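Local coordinates for ComZ (Thermus thermophilus, PDB 6QVI), which probably serves as a minor pilin at the tip of the competence-associated pilus, where its beta-solenoid domain is thought to act as a DNA receptor, at residues Ala399-Lys405 with Leu433-Gly439; Ala302-Arg308 with Asp373-Ile379. All blocks are in the same frame, centred on the assembly; numbering follows the deposited sequence.

Contact 1 (Ala399-Lys405 with Leu433-Gly439); sequences ATLAVLK and LGFVAEG
Strands 399-405 and 433-437 run parallel, their short axes 4.7 Å apart at an angle of 21°, and five backbone hydrogen bonds join them from Gly434 N to Ala399 O at one end to Glu438 N and Val403 O at the other. Donors and acceptors alternate as parallel pairing requires: the two bonds of Leu401 go to Gly434 and Val436, those of Val436 to Leu401 and Val403. Residues paired across the strands put their side chains on the same face. On the face of Leu401, Val403, Phe435 and Ala437, Leu401 CD1 lies 3.6 Å from Phe435 CE1, the leucine and the ring crossing obliquely. CG of Leu401 is turned anti to the backbone N (chi1 -170°), which carries the methyl to that ring carbon. Next to this pair, Val403 CG2 rests 3.7 Å from Ala437 CB, the small alanine letting the branched valine come close. The other face carries Thr400, Ala402 and Val436, with Gly434 opposite Thr400 bringing no side chain: Thr400 CG2 sits 3.9 Å from Val436 CG2, while Thr400 OG1 turns to Asp373. Just past the end of strand 433-437, Glu438 still gives its N-H to Val403 O, and its side chain makes the next link. The extended chain brings OE2 within 2.7 Å of Lys405 N, from above the carboxylate plane, and Glu438 CG also packs 3.7 Å from Lys405 CG. Arg295 forms a salt bridge with the same OE2, so a backbone N-H and an arginine share this oxygen and should favour its negative charge. Strand 374-377 flanks segment 399-405 through further backbone bonds, and Ala391 and Tyr389 of strand 387-392 pack against Ala399 and Leu433; on the other face Leu508 meets Thr400 and Val436.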
loop_
_atom_site.group_PDB
_atom_site.type_symbol
_atom_site.label_atom_id
_atom_site.label_comp_id
_atom_site.label_asym_id
_atom_site.label_seq_id
_atom_site.Cartn_x
_atom_site.Cartn_y
_atom_site.Cartn_z
ATOM N N ALA A 399 8.754 -13.279 -1.309
ATOM C CA ALA A 399 8.714 -13.943 -2.602
ATOM C C ALA A 399 7.282 -13.893 -3.101
ATOM O O ALA A 399 6.367 -13.492 -2.376
ATOM C CB ALA A 399 9.229 -15.378 -2.503
ATOM N N THR A 400 7.083 -14.351 -4.333
ATOM C CA THR A 400 5.769 -14.338 -4.951
ATOM C C THR A 400 5.534 -15.647 -5.684
ATOM O O THR A 400 6.460 -16.230 -6.256
ATOM C CB THR A 400 5.635 -13.191 -5.955
ATOM O OG1 THR A 400 6.162 -11.991 -5.378
ATOM C CG2 THR A 400 4.192 -12.964 -6.332
ATOM N N LEU A 401 4.273 -16.076 -5.675
ATOM C CA LEU A 401 3.765 -17.161 -6.489
ATOM C C LEU A 401 2.727 -16.543 -7.400
ATOM O O LEU A 401 1.726 -15.994 -6.917
ATOM C CB LEU A 401 3.091 -18.235 -5.645
ATOM C CG LEU A 401 2.708 -19.569 -6.306
ATOM C CD1 LEU A 401 2.219 -20.504 -5.191
ATOM C CD2 LEU A 401 1.695 -19.497 -7.514
ATOM N N ALA A 402 2.909 -16.684 -8.704
ATOM C CA ALA A 402 1.899 -16.215 -9.636
ATOM C C ALA A 402 1.285 -17.407 -10.341
ATOM O O ALA A 402 2.004 -18.290 -10.816
ATOM C CB ALA A 402 2.479 -15.268 -10.670
ATOM N N VAL A 403 -0.038 -17.413 -10.416
ATOM C CA VAL A 403 -0.776 -18.290 -11.305
ATOM C C VAL A 403 -1.479 -17.370 -12.288
ATOM O O VAL A 403 -2.373 -16.604 -11.908
ATOM C CB VAL A 403 -1.766 -19.204 -10.569
ATOM C CG1 VAL A 403 -1.057 -20.358 -9.865
ATOM C CG2 VAL A 403 -2.520 -18.399 -9.526
ATOM N N LEU A 404 -1.051 -17.416 -13.537
ATOM C CA LEU A 404 -1.567 -16.557 -14.585
ATOM C C LEU A 404 -2.379 -17.353 -15.592
ATOM O O LEU A 404 -2.184 -18.560 -15.767
ATOM C CB LEU A 404 -0.407 -15.854 -15.296
ATOM C CG LEU A 404 0.616 -15.138 -14.405
ATOM C CD1 LEU A 404 1.555 -14.382 -15.309
ATOM C CD2 LEU A 404 -0.044 -14.207 -13.370
ATOM N N LYS A 405 -3.288 -16.673 -16.273
ATOM C CA LYS A 405 -4.024 -17.341 -17.331
ATOM C C LYS A 405 -3.184 -17.411 -18.594
ATOM O O LYS A 405 -2.375 -16.535 -18.880
ATOM C CB LYS A 405 -5.343 -16.624 -17.636
ATOM C CG LYS A 405 -6.295 -16.564 -16.477
ATOM C CD LYS A 405 -7.623 -15.983 -16.948
ATOM C CE LYS A 405 -8.652 -16.020 -15.841
ATOM N NZ LYS A 405 -9.948 -15.474 -16.318
ATOM N N LEU A 433 4.828 -14.040 2.013
ATOM C CA LEU A 433 4.689 -14.714 0.729
ATOM C C LEU A 433 3.471 -14.121 0.051
ATOM O O LEU A 433 2.383 -14.085 0.635
ATOM C CB LEU A 433 4.526 -16.224 0.898
ATOM C CG LEU A 433 4.314 -16.979 -0.407
ATOM C CD1 LEU A 433 5.485 -16.706 -1.317
ATOM C CD2 LEU A 433 4.143 -18.477 -0.138
ATOM N N GLY A 434 3.658 -13.622 -1.156
ATOM C CA GLY A 434 2.588 -12.980 -1.881
ATOM C C GLY A 434 2.004 -13.886 -2.941
ATOM O O GLY A 434 2.682 -14.755 -3.483
ATOM N N PHE A 435 0.748 -13.630 -3.288
ATOM C CA PHE A 435 0.067 -14.455 -4.274
ATOM C C PHE A 435 -0.590 -13.567 -5.311
ATOM O O PHE A 435 -1.448 -12.740 -4.976
ATOM C CB PHE A 435 -0.956 -15.354 -3.597
ATOM C CG PHE A 435 -0.324 -16.420 -2.763
ATOM C CD1 PHE A 435 -0.075 -17.677 -3.301
ATOM C CD2 PHE A 435 0.080 -16.150 -1.458
ATOM C CE1 PHE A 435 0.530 -18.650 -2.554
ATOM C CE2 PHE A 435 0.687 -17.124 -0.709
ATOM C CZ PHE A 435 0.908 -18.383 -1.257
ATOM N N VAL A 436 -0.215 -13.769 -6.567
ATOM C CA VAL A 436 -0.870 -13.119 -7.689
ATOM C C VAL A 436 -1.645 -14.206 -8.406
ATOM O O VAL A 436 -1.074 -15.233 -8.788
ATOM C CB VAL A 436 0.136 -12.420 -8.621
ATOM C CG1 VAL A 436 -0.565 -11.767 -9.811
ATOM C CG2 VAL A 436 0.922 -11.379 -7.839
ATOM N N ALA A 437 -2.953 -14.005 -8.541
ATOM C CA ALA A 437 -3.795 -14.913 -9.308
ATOM C C ALA A 437 -4.573 -14.093 -10.327
ATOM O O ALA A 437 -5.382 -13.237 -9.948
ATOM C CB ALA A 437 -4.752 -15.683 -8.388
ATOM N N GLU A 438 -4.356 -14.372 -11.616
ATOM C CA GLU A 438 -5.069 -13.613 -12.636
ATOM C C GLU A 438 -6.544 -13.965 -12.637
ATOM O O GLU A 438 -7.373 -13.162 -13.081
ATOM C CB GLU A 438 -4.432 -13.857 -14.019
ATOM C CG GLU A 438 -5.226 -13.301 -15.197
ATOM C CD GLU A 438 -4.449 -13.311 -16.548
ATOM O OE1 GLU A 438 -4.922 -12.636 -17.507
ATOM O OE2 GLU A 438 -3.384 -13.966 -16.660
ATOM N N GLY A 439 -6.890 -15.137 -12.117
ATOM C CA GLY A 439 -8.273 -15.555 -12.079
ATOM C C GLY A 439 -8.838 -15.306 -10.697
ATOM O O GLY A 439 -8.757 -14.177 -10.185
#

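Contact 2 (Ala302-Arg308 with Asp373-Ile379); sequences AALRIQR and DVVLEGI
Asp373 O receives two backbone N-H groups: Ala303 N at 2.7 Å, in the carbonyl plane, and Leu304 N in a longer bond of 3.3 Å. The forked acceptor marks where segment 302-308 enters its parallel pairing with strand 374-377, which continues through Val375 N to Leu304 O, Ile306 N to Val375 O (3.2 Å) and Glu377 N to Ile306 O. Polar groups gather on the face of Arg305, Gln307 and Glu377. Arg305 NE gives a nearly straight salt-bridge bond to Glu377 OE2 (2.9 Å, 169°), in the guanidinium plane, with the two flat groups almost coplanar. The arginine chain, extended from CG to NE, has the length to span two residues along the strand, and its NH2 makes a bent bond to Gln307 OE1 (3.1 Å), from well above the carbonyl plane. The other face is aliphatic, as suits a buried side: Leu304 CB lies beside Val374 CB at 3.9 Å, and Leu304 CD1 approaches Leu376 CD2. Gly378, with its positive phi of 76°, turns the chain out of the strand beside Arg308. Strand 312-317 pairs antiparallel with segment 302-308, strand 398-406 borders segment 373-379, and Leu336 of strand 335-337 packs against Leu376 and Ile379.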
loop_
_atom_site.group_PDB
_atom_site.type_symbol
_atom_site.label_atom_id
_atom_site.label_comp_id
_atom_site.label_asym_id
_atom_site.label_seq_id
_atom_site.Cartn_x
_atom_site.Cartn_y
_atom_site.Cartn_z
ATOM N N ALA A 302 10.849 -13.643 -13.271
ATOM C CA ALA A 302 10.618 -14.903 -12.631
ATOM C C ALA A 302 11.830 -15.747 -12.541
ATOM O O ALA A 302 12.607 -15.817 -13.453
ATOM C CB ALA A 302 9.595 -15.651 -13.403
ATOM N N ALA A 303 11.971 -16.424 -11.429
ATOM C CA ALA A 303 13.070 -17.315 -11.247
ATOM C C ALA A 303 12.642 -18.590 -11.898
ATOM O O ALA A 303 13.325 -19.119 -12.730
ATOM C CB ALA A 303 13.309 -17.551 -9.787
ATOM N N LEU A 304 11.485 -19.076 -11.501
ATOM C CA LEU A 304 10.925 -20.279 -12.037
ATOM C C LEU A 304 9.717 -19.867 -12.805
ATOM O O LEU A 304 8.859 -19.240 -12.271
ATOM C CB LEU A 304 10.503 -21.176 -10.896
ATOM C CG LEU A 304 10.259 -22.638 -11.203
ATOM C CD1 LEU A 304 8.808 -22.877 -11.486
ATOM C CD2 LEU A 304 11.045 -23.008 -12.422
ATOM N N ARG A 305 9.640 -20.224 -14.065
ATOM C CA ARG A 305 8.497 -19.859 -14.849
ATOM C C ARG A 305 8.142 -20.955 -15.799
ATOM O O ARG A 305 8.933 -21.315 -16.610
ATOM C CB ARG A 305 8.808 -18.628 -15.640
ATOM C CG ARG A 305 7.865 -18.440 -16.778
ATOM C CD ARG A 305 7.746 -16.999 -17.128
ATOM N NE ARG A 305 7.121 -16.846 -18.408
ATOM C CZ ARG A 305 7.789 -16.557 -19.490
ATOM N NH1 ARG A 305 9.071 -16.384 -19.403
ATOM N NH2 ARG A 305 7.185 -16.424 -20.632
ATOM N N ILE A 306 6.925 -21.468 -15.700
ATOM C CA ILE A 306 6.454 -22.551 -16.536
ATOM C C ILE A 306 5.199 -22.197 -17.262
ATOM O O ILE A 306 4.330 -21.639 -16.688
ATOM C CB ILE A 306 6.088 -23.732 -15.662
ATOM C CG1 ILE A 306 7.220 -24.043 -14.723
ATOM C CG2 ILE A 306 5.830 -24.957 -16.492
ATOM C CD1 ILE A 306 7.031 -25.348 -14.027
ATOM N N GLN A 307 5.094 -22.536 -18.529
ATOM C CA GLN A 307 3.902 -22.230 -19.272
ATOM C C GLN A 307 3.214 -23.487 -19.653
ATOM O O GLN A 307 3.803 -24.518 -19.700
ATOM C CB GLN A 307 4.221 -21.528 -20.565
ATOM C CG GLN A 307 5.273 -20.468 -20.488
ATOM C CD GLN A 307 5.020 -19.390 -21.483
ATOM O OE1 GLN A 307 4.756 -18.270 -21.119
ATOM N NE2 GLN A 307 5.079 -19.726 -22.743
ATOM N N ARG A 308 1.949 -23.382 -19.983
ATOM C CA ARG A 308 1.217 -24.541 -20.365
ATOM C C ARG A 308 0.145 -24.270 -21.332
ATOM O O ARG A 308 -0.895 -23.821 -20.986
ATOM C CB ARG A 308 0.574 -25.158 -19.176
ATOM C CG ARG A 308 -0.466 -26.143 -19.595
ATOM C CD ARG A 308 -0.764 -27.070 -18.470
ATOM N NE ARG A 308 -2.184 -27.306 -18.412
ATOM C CZ ARG A 308 -2.713 -28.507 -18.477
ATOM N NH1 ARG A 308 -1.945 -29.573 -18.637
ATOM N NH2 ARG A 308 -4.017 -28.665 -18.423
ATOM N N ASP A 373 11.072 -15.619 -7.147
ATOM C CA ASP A 373 9.678 -15.566 -7.556
ATOM C C ASP A 373 9.354 -16.630 -8.606
ATOM O O ASP A 373 10.118 -16.849 -9.550
ATOM C CB ASP A 373 9.371 -14.167 -8.080
ATOM C CG ASP A 373 9.738 -13.070 -7.065
ATOM O OD1 ASP A 373 8.839 -12.602 -6.334
ATOM O OD2 ASP A 373 10.933 -12.680 -6.985
ATOM N N VAL A 374 8.190 -17.237 -8.488
ATOM C CA VAL A 374 7.771 -18.278 -9.398
ATOM C C VAL A 374 6.422 -18.016 -10.014
ATOM O O VAL A 374 5.509 -17.705 -9.324
ATOM C CB VAL A 374 7.746 -19.638 -8.684
ATOM C CG1 VAL A 374 7.767 -19.482 -7.197
ATOM C CG2 VAL A 374 6.543 -20.453 -9.054
ATOM N N VAL A 375 6.301 -18.150 -11.323
ATOM C CA VAL A 375 5.023 -17.950 -11.966
ATOM C C VAL A 375 4.667 -19.067 -12.906
ATOM O O VAL A 375 5.436 -19.398 -13.760
ATOM C CB VAL A 375 4.928 -16.603 -12.687
ATOM C CG1 VAL A 375 6.273 -16.007 -12.860
ATOM C CG2 VAL A 375 4.269 -16.724 -14.030
ATOM N N LEU A 376 3.466 -19.608 -12.733
ATOM C CA LEU A 376 2.923 -20.686 -13.525
ATOM C C LEU A 376 1.830 -20.179 -14.390
ATOM O O LEU A 376 0.846 -19.769 -13.900
ATOM C CB LEU A 376 2.327 -21.704 -12.601
ATOM C CG LEU A 376 3.174 -21.852 -11.374
ATOM C CD1 LEU A 376 2.583 -22.856 -10.434
ATOM C CD2 LEU A 376 4.554 -22.270 -11.775
ATOM N N GLU A 377 1.984 -20.215 -15.690
ATOM C CA GLU A 377 0.945 -19.729 -16.549
ATOM C C GLU A 377 0.140 -20.854 -17.131
ATOM O O GLU A 377 0.688 -21.787 -17.624
ATOM C CB GLU A 377 1.540 -18.924 -17.685
ATOM C CG GLU A 377 2.508 -17.860 -17.236
ATOM C CD GLU A 377 3.049 -17.017 -18.365
ATOM O OE1 GLU A 377 2.284 -16.475 -19.172
ATOM O OE2 GLU A 377 4.264 -16.884 -18.442
ATOM N N GLY A 378 -1.173 -20.746 -17.074
ATOM C CA GLY A 378 -2.065 -21.750 -17.609
ATOM C C GLY A 378 -2.128 -22.935 -16.701
ATOM O O GLY A 378 -2.339 -24.032 -17.119
ATOM N N ILE A 379 -2.008 -22.671 -15.429
ATOM C CA ILE A 379 -1.945 -23.703 -14.407
ATOM C C ILE A 379 -2.744 -23.174 -13.231
ATOM O O ILE A 379 -2.675 -21.980 -12.934
ATOM C CB ILE A 379 -0.492 -23.995 -13.981
ATOM C CG1 ILE A 379 0.234 -24.840 -15.037
ATOM C CG2 ILE A 379 -0.448 -24.653 -12.600
ATOM C CD1 ILE A 379 1.720 -25.005 -14.752
#

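The two contacts are successive steps across one face of the beta-solenoid domain, their centres about 9 Å apart. Strand 374-377 of contact 2 neighbours strand 398-406 of contact 1, giving the spatial order 304-309, 374-377, 398-406, 432-437, all parallel. Probable hydrogen bonds from Leu376 N to Ala402 O and from Gly378 N to Leu404 O join them, while Ala402 CB packs on Val375 CB. Along the chain contact 2 closes before contact 1 opens, consistent with a solenoid-like winding, though a long excursion separates the strands of contact 2. Strand 312-317, antiparallel to 304-309, follows beyond contact 2. The shared strands make both contacts one continuous piece of the domain thought to act in DNA reception.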